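Local coordinates for protein UDP-4-amino-4,6-dideoxy-N-acetyl-beta-L-altrosamine transaminase (Helicobacter pylori, PDB 2FNU) that catalyses the PLP-dependent transamination that gives UDP-4-amino-4,6-dideoxy-N-acetyl-beta-L-altrosamine, the second step in making pseudaminic acid for flagellin, at residues B[36-41]-B[49-54]; B[177-182]-B[190-195]; B[205-210]-B[227-232]. All coordinates share one frame; numbering follows the deposited sequence.

Interaction 1. Residues B[36-41]-B[49-54]; sequences LFEEAL and HALVFN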
loop_
_atom_site.group_PDB
_atom_site.type_symbol
_atom_site.label_atom_id
_atom_site.label_comp_id
_atom_site.label_asym_id
_atom_site.label_seq_id
_atom_site.Cartn_x
_atom_site.Cartn_y
_atom_site.Cartn_z
ATOM N N LEU B 36 -5.789 16.487 -7.036
ATOM C CA LEU B 36 -7.099 16.826 -7.571
ATOM C C LEU B 36 -8.179 15.915 -6.992
ATOM O O LEU B 36 -9.296 16.354 -6.707
ATOM C CB LEU B 36 -7.091 16.717 -9.093
ATOM C CG LEU B 36 -6.337 17.778 -9.889
ATOM C CD1 LEU B 36 -6.238 17.343 -11.338
ATOM C CD2 LEU B 36 -7.060 19.134 -9.766
ATOM N N PHE B 37 -7.851 14.637 -6.835
ATOM C CA PHE B 37 -8.802 13.672 -6.259
ATOM C C PHE B 37 -9.125 14.026 -4.807
ATOM O O PHE B 37 -10.294 14.022 -4.403
ATOM C CB PHE B 37 -8.213 12.261 -6.399
ATOM C CG PHE B 37 -9.147 11.121 -5.984
ATOM C CD1 PHE B 37 -10.547 11.228 -6.024
ATOM C CD2 PHE B 37 -8.592 9.910 -5.589
ATOM C CE1 PHE B 37 -11.351 10.132 -5.653
ATOM C CE2 PHE B 37 -9.375 8.832 -5.227
ATOM C CZ PHE B 37 -10.749 8.932 -5.238
ATOM N N GLU B 38 -8.095 14.351 -4.034
ATOM C CA GLU B 38 -8.282 14.796 -2.656
ATOM C C GLU B 38 -9.161 16.059 -2.593
ATOM O O GLU B 38 -10.079 16.136 -1.768
ATOM C CB GLU B 38 -6.919 15.019 -2.002
ATOM C CG GLU B 38 -6.227 13.680 -1.735
ATOM C CD GLU B 38 -4.760 13.813 -1.347
ATOM O OE1 GLU B 38 -4.168 12.768 -0.993
ATOM O OE2 GLU B 38 -4.197 14.941 -1.372
ATOM N N GLU B 39 -8.879 17.038 -3.455
ATOM C CA GLU B 39 -9.693 18.259 -3.511
ATOM C C GLU B 39 -11.135 17.942 -3.889
ATOM O O GLU B 39 -12.069 18.513 -3.309
ATOM C CB GLU B 39 -9.090 19.258 -4.500
ATOM C CG GLU B 39 -7.799 19.884 -3.966
ATOM C CD GLU B 39 -6.930 20.558 -5.020
ATOM O OE1 GLU B 39 -5.837 21.024 -4.643
ATOM O OE2 GLU B 39 -7.321 20.621 -6.206
ATOM N N ALA B 40 -11.321 17.031 -4.847
ATOM C CA ALA B 40 -12.667 16.664 -5.262
ATOM C C ALA B 40 -13.435 15.964 -4.132
ATOM O O ALA B 40 -14.649 16.149 -3.958
ATOM C CB ALA B 40 -12.620 15.819 -6.532
ATOM N N LEU B 41 -12.727 15.154 -3.345
ATOM C CA LEU B 41 -13.363 14.521 -2.190
ATOM C C LEU B 41 -13.805 15.567 -1.163
ATOM O O LEU B 41 -14.884 15.449 -0.578
ATOM C CB LEU B 41 -12.433 13.487 -1.534
ATOM C CG LEU B 41 -12.234 12.192 -2.344
ATOM C CD1 LEU B 41 -10.987 11.448 -1.840
ATOM C CD2 LEU B 41 -13.483 11.290 -2.258
ATOM N N HIS B 49 -10.188 18.455 4.778
ATOM C CA HIS B 49 -9.002 17.723 4.326
ATOM C C HIS B 49 -9.315 16.312 3.869
ATOM O O HIS B 49 -10.189 15.658 4.424
ATOM C CB HIS B 49 -7.991 17.601 5.459
ATOM C CG HIS B 49 -7.455 18.908 5.951
ATOM N ND1 HIS B 49 -6.680 19.732 5.167
ATOM C CD2 HIS B 49 -7.581 19.528 7.148
ATOM C CE1 HIS B 49 -6.340 20.801 5.868
ATOM N NE2 HIS B 49 -6.881 20.708 7.069
ATOM N N ALA B 50 -8.582 15.865 2.848
ATOM C CA ALA B 50 -8.646 14.475 2.374
ATOM C C ALA B 50 -7.258 14.011 1.991
ATOM O O ALA B 50 -6.467 14.778 1.399
ATOM C CB ALA B 50 -9.588 14.348 1.184
ATOM N N LEU B 51 -6.971 12.748 2.316
ATOM C CA LEU B 51 -5.712 12.129 1.913
ATOM C C LEU B 51 -6.033 10.778 1.333
ATOM O O LEU B 51 -6.757 10.008 1.980
ATOM C CB LEU B 51 -4.816 11.880 3.136
ATOM C CG LEU B 51 -4.116 13.092 3.736
ATOM C CD1 LEU B 51 -3.469 12.688 5.062
ATOM C CD2 LEU B 51 -3.071 13.669 2.772
ATOM N N VAL B 52 -5.495 10.471 0.155
ATOM C CA VAL B 52 -5.754 9.165 -0.444
ATOM C C VAL B 52 -4.561 8.233 -0.245
ATOM O O VAL B 52 -3.402 8.683 -0.149
ATOM C CB VAL B 52 -6.158 9.256 -1.935
ATOM C CG1 VAL B 52 -7.486 9.998 -2.086
ATOM C CG2 VAL B 52 -5.089 9.988 -2.737
ATOM N N PHE B 53 -4.866 6.934 -0.143
ATOM C CA PHE B 53 -3.910 5.889 0.274
ATOM C C PHE B 53 -4.054 4.691 -0.645
ATOM O O PHE B 53 -5.061 4.592 -1.372
ATOM C CB PHE B 53 -4.243 5.407 1.694
ATOM C CG PHE B 53 -3.944 6.407 2.769
ATOM C CD1 PHE B 53 -2.765 6.341 3.493
ATOM C CD2 PHE B 53 -4.848 7.429 3.051
ATOM C CE1 PHE B 53 -2.486 7.280 4.485
ATOM C CE2 PHE B 53 -4.578 8.366 4.033
ATOM C CZ PHE B 53 -3.397 8.296 4.755
ATOM N N ASN B 54 -3.095 3.753 -0.584
ATOM C CA ASN B 54 -3.156 2.587 -1.462
ATOM C C ASN B 54 -4.331 1.650 -1.150
ATOM O O ASN B 54 -4.723 0.842 -1.977
ATOM C CB ASN B 54 -1.841 1.793 -1.416
ATOM C CG ASN B 54 -1.679 1.018 -0.138
ATOM O OD1 ASN B 54 -1.950 -0.216 -0.089
ATOM N ND2 ASN B 54 -1.297 1.706 0.909
#
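V52 is the knob of this contact, and the hollow that takes it is built from F37, E38 and, a turn further along the helix, L41. Its CG1 branch nestles in the notch where F37 and L41 meet, 3.7 Å from F37 CD2 and 3.8 Å from L41 CD1. L41 in turn lays CD1 over one face of the F37 ring, toward the rim. The other branch of the valine is turned to the glutamate side, V52 CG2 sitting 3.4 Å from E38 OE1. Two residues earlier on the same side of the strand, A50 CB fits against the helix backbone, 3.5 Å from E38 O and 4.0 Å from L41 CB. Helix 32-45 and strand 49-53 are consecutive elements joined by a short connection, and the strand is an outer one of the seven-stranded mixed sheet of this DegT/DnrJ/EryC1-family aminotransferase; the axes of the two segments approach to 7.1 Å at 136°. Beside these contacts E38 runs along the strand backbone. With CG anti to its carbonyl carbon (chi1 -72°) and the chain extended beyond, it passes A50 O and brings E38 OE1 to V52 N, 2.9 Å away. That bond is fairly straight, 163° at the hydrogen, and arrives on the anti side of OE1, somewhat out of the carboxylate plane. The same oxygen also takes a salt bridge from R208 of helix 198-208, which probably favours the charged form of this buried acid. R208 hydrogen-bonds V52 O as well.

Interaction 2. Residues B[177-182]-B[190-195]; sequences FSFHAI and GGAVVT. With UD1 (uridine-diphosphate-N-acetylglucosamine), chain F; PMP (4'-deoxy-4'-aminopyridoxal-5'-phosphate), chain E.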
loop_
_atom_site.group_PDB
_atom_site.type_symbol
_atom_site.label_atom_id
_atom_site.label_comp_id
_atom_site.label_asym_id
_atom_site.label_seq_id
_atom_site.Cartn_x
_atom_site.Cartn_y
_atom_site.Cartn_z
ATOM N N PHE B 177 -12.675 5.989 3.952
ATOM C CA PHE B 177 -13.417 5.386 2.841
ATOM C C PHE B 177 -12.531 4.393 2.099
ATOM O O PHE B 177 -11.313 4.533 2.089
ATOM C CB PHE B 177 -13.877 6.471 1.862
ATOM C CG PHE B 177 -14.859 7.447 2.465
ATOM C CD1 PHE B 177 -14.425 8.681 2.937
ATOM C CD2 PHE B 177 -16.193 7.121 2.595
ATOM C CE1 PHE B 177 -15.330 9.582 3.507
ATOM C CE2 PHE B 177 -17.111 8.016 3.173
ATOM C CZ PHE B 177 -16.680 9.246 3.628
ATOM N N SER B 178 -13.149 3.407 1.457
ATOM C CA SER B 178 -12.399 2.481 0.615
ATOM C C SER B 178 -12.818 2.649 -0.834
ATOM O O SER B 178 -13.995 2.850 -1.128
ATOM C CB SER B 178 -12.682 1.027 1.036
ATOM O OG SER B 178 -12.050 0.093 0.152
ATOM N N PHE B 179 -11.852 2.493 -1.738
ATOM C CA PHE B 179 -12.070 2.528 -3.186
ATOM C C PHE B 179 -11.630 1.189 -3.780
ATOM O O PHE B 179 -11.255 1.113 -4.951
ATOM C CB PHE B 179 -11.292 3.677 -3.838
ATOM C CG PHE B 179 -11.464 4.997 -3.142
ATOM C CD1 PHE B 179 -10.360 5.707 -2.721
ATOM C CD2 PHE B 179 -12.731 5.518 -2.898
ATOM C CE1 PHE B 179 -10.497 6.940 -2.043
ATOM C CE2 PHE B 179 -12.877 6.747 -2.239
ATOM C CZ PHE B 179 -11.765 7.449 -1.818
ATOM N N HIS B 180 -11.700 0.131 -2.976
ATOM C CA HIS B 180 -11.494 -1.221 -3.485
ATOM C C HIS B 180 -12.412 -1.462 -4.687
ATOM O O HIS B 180 -13.482 -0.844 -4.801
ATOM C CB HIS B 180 -11.828 -2.232 -2.393
ATOM C CG HIS B 180 -11.622 -3.664 -2.791
ATOM N ND1 HIS B 180 -12.616 -4.429 -3.376
ATOM C CD2 HIS B 180 -10.534 -4.468 -2.692
ATOM C CE1 HIS B 180 -12.145 -5.645 -3.611
ATOM N NE2 HIS B 180 -10.891 -5.699 -3.187
ATOM N N ALA B 181 -11.990 -2.373 -5.564
ATOM C CA ALA B 181 -12.721 -2.737 -6.789
ATOM C C ALA B 181 -14.238 -2.809 -6.644
ATOM O O ALA B 181 -14.963 -2.431 -7.561
ATOM C CB ALA B 181 -12.203 -4.076 -7.293
ATOM N N ILE B 182 -14.725 -3.320 -5.517
ATOM C CA ILE B 182 -16.163 -3.585 -5.399
ATOM C C ILE B 182 -16.907 -2.510 -4.619
ATOM O O ILE B 182 -18.105 -2.667 -4.329
ATOM C CB ILE B 182 -16.454 -4.988 -4.816
ATOM C CG1 ILE B 182 -15.964 -5.070 -3.367
ATOM C CG2 ILE B 182 -15.816 -6.043 -5.731
ATOM C CD1 ILE B 182 -16.300 -6.392 -2.642
ATOM N N GLY B 190 -7.671 1.201 -3.092
ATOM C CA GLY B 190 -7.449 2.558 -2.606
ATOM C C GLY B 190 -8.245 2.854 -1.361
ATOM O O GLY B 190 -9.171 2.117 -1.011
ATOM N N GLY B 191 -7.887 3.948 -0.698
ATOM C CA GLY B 191 -8.716 4.420 0.417
ATOM C C GLY B 191 -8.453 5.871 0.679
ATOM O O GLY B 191 -7.631 6.510 0.004
ATOM N N ALA B 192 -9.143 6.415 1.674
ATOM C CA ALA B 192 -8.945 7.833 2.016
ATOM C C ALA B 192 -9.174 8.001 3.497
ATOM O O ALA B 192 -9.994 7.282 4.083
ATOM C CB ALA B 192 -9.911 8.738 1.270
ATOM N N VAL B 193 -8.475 8.965 4.100
ATOM C CA VAL B 193 -8.875 9.493 5.406
ATOM C C VAL B 193 -9.275 10.930 5.154
ATOM O O VAL B 193 -8.535 11.680 4.515
ATOM C CB VAL B 193 -7.768 9.489 6.478
ATOM C CG1 VAL B 193 -8.375 9.959 7.837
ATOM C CG2 VAL B 193 -7.114 8.127 6.634
ATOM N N VAL B 194 -10.464 11.293 5.622
ATOM C CA VAL B 194 -10.893 12.705 5.581
ATOM C C VAL B 194 -11.057 13.209 7.006
ATOM O O VAL B 194 -11.348 12.440 7.940
ATOM C CB VAL B 194 -12.175 12.943 4.745
ATOM C CG1 VAL B 194 -11.959 12.399 3.315
ATOM C CG2 VAL B 194 -13.385 12.288 5.401
ATOM N N THR B 195 -10.813 14.503 7.185
ATOM C CA THR B 195 -10.870 15.087 8.531
ATOM C C THR B 195 -11.049 16.587 8.435
ATOM O O THR B 195 -10.685 17.164 7.415
ATOM C CB THR B 195 -9.581 14.760 9.357
ATOM O OG1 THR B 195 -9.722 15.270 10.686
ATOM C CG2 THR B 195 -8.303 15.341 8.731
HETATM C "C1'" UD1 F . -13.273 -8.326 1.783
HETATM C "C2'" UD1 F . -14.611 -7.898 2.412
HETATM C "C3'" UD1 F . -15.132 -6.584 1.840
HETATM C "C4'" UD1 F . -14.021 -5.525 1.807
HETATM C "C5'" UD1 F . -12.690 -6.018 1.207
HETATM C "C6'" UD1 F . -12.722 -6.055 -0.323
HETATM C "C7'" UD1 F . -15.866 -9.884 3.166
HETATM C "C8'" UD1 F . -16.777 -11.021 2.787
HETATM N "N2'" UD1 F . -15.599 -8.963 2.234
HETATM O "O1'" UD1 F . -13.479 -8.808 0.453
HETATM O "O3'" UD1 F . -16.222 -6.088 2.652
HETATM O "O5'" UD1 F . -12.286 -7.276 1.773
HETATM O "O7'" UD1 F . -15.407 -9.817 4.280
HETATM N N1 UD1 F . -14.616 -8.854 -7.357
HETATM C C2 UD1 F . -14.679 -8.226 -8.617
HETATM N N3 UD1 F . -13.638 -7.502 -9.058
HETATM C C4 UD1 F . -12.519 -7.363 -8.332
HETATM C C5 UD1 F . -12.392 -7.959 -7.078
HETATM C C6 UD1 F . -13.443 -8.719 -6.578
HETATM O O2 UD1 F . -15.715 -8.345 -9.319
HETATM O O4 UD1 F . -11.580 -6.682 -8.787
HETATM C C1B UD1 F . -15.771 -9.655 -6.906
HETATM C C2B UD1 F . -15.577 -11.073 -7.424
HETATM O "O2'" UD1 F . -16.827 -11.571 -7.909
HETATM C C3B UD1 F . -15.125 -11.857 -6.212
HETATM C C4B UD1 F . -15.788 -11.113 -5.071
HETATM O O4B UD1 F . -15.845 -9.741 -5.476
HETATM O O3B UD1 F . -15.530 -13.231 -6.240
HETATM C C5B UD1 F . -14.967 -11.249 -3.804
HETATM O O5B UD1 F . -15.634 -10.531 -2.776
HETATM P PA UD1 F . -15.273 -10.857 -1.237
HETATM O O1A UD1 F . -15.980 -9.834 -0.361
HETATM O O2A UD1 F . -15.510 -12.340 -1.002
HETATM O O3A UD1 F . -13.686 -10.546 -1.333
HETATM P PB UD1 F . -12.761 -10.163 -0.063
HETATM O O1B UD1 F . -12.894 -11.231 1.013
HETATM O O2B UD1 F . -11.394 -9.779 -0.611
HETATM N N1 PMP E . -13.309 -1.620 6.579
HETATM C C2 PMP E . -14.432 -2.180 6.028
HETATM C C2A PMP E . -15.760 -1.965 6.716
HETATM C C3 PMP E . -14.317 -2.922 4.844
HETATM O O3 PMP E . -15.427 -3.462 4.258
HETATM C C4 PMP E . -13.055 -3.113 4.234
HETATM C C4A PMP E . -12.889 -3.980 3.005
HETATM N N4A PMP E . -13.818 -5.089 2.979
HETATM C C5 PMP E . -11.939 -2.475 4.786
HETATM C C6 PMP E . -12.106 -1.688 5.923
HETATM C C5A PMP E . -10.558 -2.598 4.165
HETATM O O4P PMP E . -10.549 -1.769 3.017
HETATM P P PMP E . -9.474 -2.039 1.843
HETATM O O1P PMP E . -9.962 -3.264 1.106
HETATM O O2P PMP E . -9.561 -0.830 0.961
HETATM O O3P PMP E . -8.106 -2.200 2.449
#
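S178 OG is gripped from two directions: it donates to O2P of the pyridoxamine phosphate, 2.8 Å away, and accepts from H180 N, 3.1 Å from the same OG, closing an ST turn. OG reaches both because it stands anti to the serine N (chi1 175°), and the two bonds together hold the hydroxyl in place at the phosphate. Behind it the two chains pair antiparallel. F177 and A192 make the hydrogen-bonded pair, with F177 N to A192 O at 3.0 Å and A192 N to F177 O at 2.9 Å; S178 faces G191 in a non-hydrogen-bonded pair. Beyond the strand end F179 N still bonds G190 O, nearly straight at the hydrogen (173°) but from above the carbonyl plane. The F179 ring lies along the two glycines, its CE1 3.5 Å from G191 O, and then touches A192 CB. F177 offers its ring edge to V194 CG2. Past the turn the chain lines the UDP-sugar site: sugar carbon C6' sits over the centre of one face of the H180 ring, whose NE2 bonds Q30 of the second subunit, while I182 CG2 packs on the uracil N1 at 3.5 Å. Strands 174-178 and 191-195 are neighbours in the central sheet; helix 32-45 covers the face carrying F177, F179 and V194, helix 198-208 packs on V193 and T195, and strand 49-53 borders the far edge of 191-195.

Interaction 3. Residues B[205-210]-B[227-232]; sequences KLFRSH and HNFRLN. With PMP (4'-deoxy-4'-aminopyridoxal-5'-phosphate), chain C.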
loop_
_atom_site.group_PDB
_atom_site.type_symbol
_atom_site.label_atom_id
_atom_site.label_comp_id
_atom_site.label_asym_id
_atom_site.label_seq_id
_atom_site.Cartn_x
_atom_site.Cartn_y
_atom_site.Cartn_z
ATOM N N LYS B 205 -0.315 12.849 6.571
ATOM C CA LYS B 205 0.314 13.079 5.283
ATOM C C LYS B 205 1.787 12.672 5.299
ATOM O O LYS B 205 2.257 12.001 4.376
ATOM C CB LYS B 205 0.136 14.550 4.888
ATOM C CG LYS B 205 0.592 14.915 3.491
ATOM C CD LYS B 205 0.310 16.411 3.253
ATOM C CE LYS B 205 0.644 16.830 1.841
ATOM N NZ LYS B 205 0.085 18.189 1.583
ATOM N N LEU B 206 2.509 13.045 6.352
ATOM C CA LEU B 206 3.903 12.620 6.472
ATOM C C LEU B 206 4.008 11.101 6.659
ATOM O O LEU B 206 4.900 10.457 6.076
ATOM C CB LEU B 206 4.589 13.353 7.620
ATOM C CG LEU B 206 4.795 14.840 7.358
ATOM C CD1 LEU B 206 5.017 15.541 8.677
ATOM C CD2 LEU B 206 5.985 15.037 6.401
ATOM N N PHE B 207 3.098 10.537 7.459
ATOM C CA PHE B 207 3.140 9.089 7.761
ATOM C C PHE B 207 2.939 8.262 6.500
ATOM O O PHE B 207 3.480 7.149 6.380
ATOM C CB PHE B 207 2.059 8.766 8.780
ATOM C CG PHE B 207 2.134 7.377 9.371
ATOM C CD1 PHE B 207 1.366 6.330 8.834
ATOM C CD2 PHE B 207 2.912 7.131 10.511
ATOM C CE1 PHE B 207 1.383 5.060 9.421
ATOM C CE2 PHE B 207 2.946 5.875 11.093
ATOM C CZ PHE B 207 2.183 4.837 10.544
ATOM N N ARG B 208 2.157 8.806 5.565
ATOM C CA ARG B 208 1.874 8.149 4.286
ATOM C C ARG B 208 3.107 8.025 3.378
ATOM O O ARG B 208 3.151 7.172 2.492
ATOM C CB ARG B 208 0.764 8.925 3.566
ATOM C CG ARG B 208 0.369 8.356 2.196
ATOM C CD ARG B 208 -0.724 9.192 1.511
ATOM N NE ARG B 208 -0.224 10.541 1.214
ATOM C CZ ARG B 208 -0.950 11.509 0.664
ATOM N NH1 ARG B 208 -2.224 11.294 0.306
ATOM N NH2 ARG B 208 -0.387 12.694 0.446
ATOM N N SER B 209 4.081 8.922 3.577
ATOM C CA SER B 209 5.224 9.015 2.664
ATOM C C SER B 209 6.516 9.322 3.422
ATOM O O SER B 209 7.075 10.439 3.342
ATOM C CB SER B 209 4.965 10.058 1.567
ATOM O OG SER B 209 5.889 9.926 0.485
ATOM N N HIS B 210 6.987 8.313 4.152
ATOM C CA HIS B 210 8.348 8.275 4.692
ATOM C C HIS B 210 8.712 9.256 5.801
ATOM O O HIS B 210 9.870 9.243 6.251
ATOM C CB HIS B 210 9.366 8.424 3.551
ATOM C CG HIS B 210 9.152 7.443 2.444
ATOM N ND1 HIS B 210 9.265 6.079 2.636
ATOM C CD2 HIS B 210 8.811 7.619 1.144
ATOM C CE1 HIS B 210 9.004 5.460 1.493
ATOM N NE2 HIS B 210 8.720 6.371 0.575
ATOM N N HIS B 227 5.694 5.551 5.901
ATOM C CA HIS B 227 5.662 4.368 5.045
ATOM C C HIS B 227 5.538 4.826 3.598
ATOM O O HIS B 227 5.826 5.978 3.282
ATOM C CB HIS B 227 4.462 3.499 5.454
ATOM C CG HIS B 227 4.579 2.932 6.836
ATOM N ND1 HIS B 227 4.879 1.610 7.061
ATOM C CD2 HIS B 227 4.428 3.498 8.066
ATOM C CE1 HIS B 227 4.935 1.380 8.361
ATOM N NE2 HIS B 227 4.668 2.507 8.996
ATOM N N ASN B 228 5.173 3.924 2.692
ATOM C CA ASN B 228 4.772 4.358 1.348
ATOM C C ASN B 228 3.420 3.722 1.081
ATOM O O ASN B 228 3.338 2.583 0.587
ATOM C CB ASN B 228 5.785 3.940 0.262
ATOM C CG ASN B 228 5.347 4.333 -1.149
ATOM O OD1 ASN B 228 6.104 4.144 -2.125
ATOM N ND2 ASN B 228 4.149 4.855 -1.278
ATOM N N PHE B 229 2.383 4.457 1.497
ATOM C CA PHE B 229 0.988 4.074 1.284
ATOM C C PHE B 229 0.347 4.995 0.239
ATOM O O PHE B 229 -0.856 5.235 0.263
ATOM C CB PHE B 229 0.201 4.181 2.597
ATOM C CG PHE B 229 0.707 3.291 3.710
ATOM C CD1 PHE B 229 1.307 2.057 3.449
ATOM C CD2 PHE B 229 0.475 3.661 5.032
ATOM C CE1 PHE B 229 1.735 1.234 4.504
ATOM C CE2 PHE B 229 0.901 2.847 6.087
ATOM C CZ PHE B 229 1.510 1.635 5.828
ATOM N N ARG B 230 1.151 5.522 -0.677
ATOM C CA ARG B 230 0.629 6.500 -1.635
ATOM C C ARG B 230 -0.299 5.845 -2.645
ATOM O O ARG B 230 -0.147 4.655 -2.992
ATOM C CB ARG B 230 1.785 7.187 -2.359
ATOM C CG ARG B 230 2.695 7.991 -1.421
ATOM C CD ARG B 230 3.703 8.821 -2.194
ATOM N NE ARG B 230 4.594 7.992 -3.022
ATOM C CZ ARG B 230 5.893 7.784 -2.795
ATOM N NH1 ARG B 230 6.524 8.336 -1.752
ATOM N NH2 ARG B 230 6.589 7.042 -3.652
ATOM N N LEU B 231 -1.273 6.632 -3.111
ATOM C CA LEU B 231 -2.080 6.266 -4.262
ATOM C C LEU B 231 -1.427 6.893 -5.492
ATOM O O LEU B 231 -1.139 8.092 -5.503
ATOM C CB LEU B 231 -3.498 6.812 -4.090
ATOM C CG LEU B 231 -4.536 6.242 -5.078
ATOM C CD1 LEU B 231 -4.841 4.776 -4.730
ATOM C CD2 LEU B 231 -5.831 7.049 -5.049
ATOM N N ASN B 232 -1.186 6.095 -6.531
ATOM C CA ASN B 232 -0.479 6.644 -7.692
ATOM C C ASN B 232 -1.411 7.426 -8.626
ATOM O O ASN B 232 -2.619 7.532 -8.367
ATOM C CB ASN B 232 0.268 5.527 -8.428
ATOM C CG ASN B 232 -0.657 4.428 -8.905
ATOM O OD1 ASN B 232 -0.597 3.277 -8.441
ATOM N ND2 ASN B 232 -1.545 4.783 -9.807
HETATM N N1 PMP C . 14.892 1.064 -0.840
HETATM C C2 PMP C . 15.620 1.859 -1.677
HETATM C C2A PMP C . 17.080 1.510 -1.847
HETATM C C3 PMP C . 14.983 2.799 -2.488
HETATM O O3 PMP C . 15.692 3.452 -3.462
HETATM C C4 PMP C . 13.626 3.078 -2.264
HETATM C C4A PMP C . 12.909 4.211 -2.963
HETATM N N4A PMP C . 13.825 5.236 -3.420
HETATM C C5 PMP C . 12.909 2.274 -1.380
HETATM C C6 PMP C . 13.545 1.278 -0.668
HETATM C C5A PMP C . 11.403 2.422 -1.207
HETATM O O4P PMP C . 10.769 1.890 -2.365
HETATM P P PMP C . 9.271 2.333 -2.762
HETATM O O1P PMP C . 9.422 3.729 -3.322
HETATM O O2P PMP C . 8.827 1.338 -3.809
HETATM O O3P PMP C . 8.416 2.335 -1.508
HETATM O O HOH W 1 8.979 6.072 -2.315
#
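F207 and H227 lie side by side, pointing the same way, with H227 CD2 over one face of the F207 ring, toward its rim, 3.6 Å from F207 CZ. The ring planes stand 47° apart, and E93 of the second subunit holds H227 NE2. F229 completes this tight aromatic end: its CE2 meets F207 CE1 at 4.0 Å, and H227 CB sits over the centre of its ring. Close by, the backbones are stitched by H227 N to F207 O (2.8 Å), F229 N to R208 O (3.0 Å) and H210 N to H227 O (2.7 Å), the last in the carbonyl plane. Toward the cofactor the fit loosens and a water takes part. R230, bent at chi3 (-61°), brings NH1 to S209 OG at 2.8 Å, with the hydroxyl in the guanidinium plane, while its NE makes a salt bridge to E189 of the second subunit. Water 1 joins H210 NE2 and R230 NH2, 2.9 Å from each, and probably donates to O1P of the pyridoxamine phosphate. That phosphate is also hydrogen-bonded to T57 and S178 of the second subunit; an active site completed across the dimer interface is typical of fold-type I PLP aminotransferases.

How the interactions relate
All three contacts are largely buried. The strands of interactions 1 and 2 share one sheet, 49-53 and 191-195 being neighbours joined by F53 N to G191 O and L51 N to V193 O, and interaction 1 adds the helix packed on it. Interaction 3 lies farther from the chain's centre; both it and interaction 2 touch the second subunit. One ion pair ties interaction 3 to interaction 1, and F229 O lies 2.8 Å from N54 N, probably a hydrogen bond. Chemistry follows place: apolar knobs around one buried carboxylate in 36-41/49-54, strand pairing running into a ligand-binding turn in 177-182/190-195, and loop bonds with a water-linked phosphate in 205-210/227-232. Interactions 2 and 3 serve different cofactors of the dimer.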